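Local coordinates for DegV family protein (Eubacterium eligens, PDB 3FDJ) that is of uncharacterised function but, as a DegV family member, probably binds a fatty acid in the manner of its relatives, at residues Q121-I124 with I125-L129. Numbering follows the deposited sequence.
Sequences QMRI and ILEQL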
loop_
_atom_site.group_PDB
_atom_site.type_symbol
_atom_site.label_atom_id
_atom_site.label_comp_id
_atom_site.label_asym_id
_atom_site.label_seq_id
_atom_site.Cartn_x
_atom_site.Cartn_y
_atom_site.Cartn_z
ATOM N N GLN A 121 2.166 1.378 4.086
ATOM C CA GLN A 121 2.192 0.473 5.240
ATOM C C GLN A 121 2.824 -0.877 4.867
ATOM O O GLN A 121 3.603 -1.441 5.653
ATOM C CB GLN A 121 0.789 0.333 5.855
ATOM C CG GLN A 121 0.750 -0.367 7.245
ATOM C CD GLN A 121 -0.443 0.046 8.125
ATOM O OE1 GLN A 121 -1.438 0.586 7.646
ATOM N NE2 GLN A 121 -0.370 -0.283 9.420
HETATM N N MSE A 122 2.517 -1.370 3.670
HETATM C CA MSE A 122 3.188 -2.569 3.118
HETATM C C MSE A 122 4.682 -2.291 2.990
HETATM O O MSE A 122 5.500 -3.133 3.371
HETATM C CB MSE A 122 2.604 -2.977 1.750
HETATM C CG MSE A 122 1.152 -3.399 1.815
HETATM SE SE MSE A 122 0.456 -3.759 0.067
HETATM C CE MSE A 122 1.583 -5.346 -0.378
ATOM N N ARG A 123 5.046 -1.099 2.506
ATOM C CA ARG A 123 6.465 -0.731 2.444
ATOM C C ARG A 123 7.155 -0.769 3.802
ATOM O O ARG A 123 8.252 -1.321 3.918
ATOM C CB ARG A 123 6.685 0.628 1.764
ATOM C CG ARG A 123 8.125 0.943 1.620
ATOM C CD ARG A 123 8.362 2.181 0.810
ATOM N NE ARG A 123 9.795 2.405 0.742
ATOM C CZ ARG A 123 10.411 3.112 -0.201
ATOM N NH1 ARG A 123 9.731 3.708 -1.195
ATOM N NH2 ARG A 123 11.734 3.195 -0.160
ATOM N N ILE A 124 6.519 -0.190 4.824
ATOM C CA ILE A 124 7.079 -0.201 6.176
ATOM C C ILE A 124 7.267 -1.637 6.699
ATOM O O ILE A 124 8.272 -1.952 7.330
ATOM C CB ILE A 124 6.243 0.686 7.131
ATOM C CG1 ILE A 124 6.546 2.155 6.835
ATOM C CG2 ILE A 124 6.550 0.390 8.602
ATOM C CD1 ILE A 124 5.851 3.181 7.762
ATOM N N ILE A 125 6.299 -2.496 6.452
ATOM C CA ILE A 125 6.430 -3.908 6.825
ATOM C C ILE A 125 7.653 -4.545 6.127
ATOM O O ILE A 125 8.491 -5.171 6.770
ATOM C CB ILE A 125 5.132 -4.681 6.530
ATOM C CG1 ILE A 125 4.025 -4.167 7.449
ATOM C CG2 ILE A 125 5.333 -6.195 6.715
ATOM C CD1 ILE A 125 2.601 -4.596 7.053
ATOM N N LEU A 126 7.751 -4.352 4.822
ATOM C CA LEU A 126 8.861 -4.907 4.034
ATOM C C LEU A 126 10.203 -4.420 4.557
ATOM O O LEU A 126 11.145 -5.211 4.689
ATOM C CB LEU A 126 8.703 -4.544 2.566
ATOM C CG LEU A 126 7.620 -5.318 1.845
ATOM C CD1 LEU A 126 7.223 -4.590 0.570
ATOM C CD2 LEU A 126 8.103 -6.742 1.532
ATOM N N GLU A 127 10.280 -3.127 4.885
ATOM C CA GLU A 127 11.512 -2.578 5.414
ATOM C C GLU A 127 11.884 -3.144 6.789
ATOM O O GLU A 127 13.065 -3.256 7.122
ATOM C CB GLU A 127 11.477 -1.063 5.459
ATOM C CG GLU A 127 11.466 -0.398 4.076
ATOM C CD GLU A 127 11.482 1.107 4.179
ATOM O OE1 GLU A 127 12.063 1.617 5.170
ATOM O OE2 GLU A 127 10.942 1.783 3.280
ATOM N N GLN A 128 10.885 -3.453 7.602
ATOM C CA GLN A 128 11.154 -4.033 8.902
ATOM C C GLN A 128 11.614 -5.484 8.778
ATOM O O GLN A 128 12.491 -5.913 9.536
ATOM C CB GLN A 128 9.951 -3.921 9.834
ATOM C CG GLN A 128 10.249 -4.347 11.256
ATOM C CD GLN A 128 11.262 -3.476 11.980
ATOM O OE1 GLN A 128 11.565 -2.346 11.580
ATOM N NE2 GLN A 128 11.800 -4.016 13.062
ATOM N N LEU A 129 11.043 -6.217 7.823
ATOM C CA LEU A 129 11.471 -7.573 7.522
ATOM C C LEU A 129 12.946 -7.515 7.100
ATOM O O LEU A 129 13.786 -8.289 7.609
ATOM C CB LEU A 129 10.626 -8.197 6.428
ATOM C CG LEU A 129 9.189 -8.574 6.828
ATOM C CD1 LEU A 129 8.371 -8.909 5.569
ATOM C CD2 LEU A 129 9.219 -9.704 7.880
HETATM O O HOH W 1 12.940 0.723 0.798
#
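Arg123 and Glu127, one turn apart on helix 120-134, lean together in an i to i+4 salt bridge. With CG anti to the backbone N (chi1 -176°) and the chain extended through NE, Arg123 reaches out until NE meets OE2 of Glu127 at 2.9 Å. The carboxylate oxygen is approached nearly along its C-O axis and sits at the edge of the guanidinium, 17° out of its plane; the two flat groups are turned 71° against each other, in keeping with a bridge made through NE alone and not a paired, coplanar one. A water takes a hydrogen bond from Arg123 NH2 at 2.9 Å and gives a weak one to Glu127 OE2, closing a small ring. The other carboxylate oxygen, OE1, makes salt bridges to Arg227 and Lys225, while the Arg123 guanidinium also has a cation-pi contact with Tyr256.

Beneath this polar ridge the backbone is regular alpha-helix, with Leu126 N bonded to Met122 O at 2.9 Å and Glu127 N to Arg123 O at the same length. Ile125 lays CG1 3.3 Å from the carbonyl O of Gln121, and Leu126 sets CG 3.4 Å from that of Met122; beyond the helix both rest on Val81 of strand 77-82.

With Arg123 cut back to an alanine, the bond from NE to OE2 is gone, and Arg227 and Lys225 would probably be left to balance the Glu127 carboxylate, with the bridging water less firmly held. With three basic groups around it, the Glu127 carboxylate is likely to stay ionised, its charge tying this helix to the basic residues about strand 226-230.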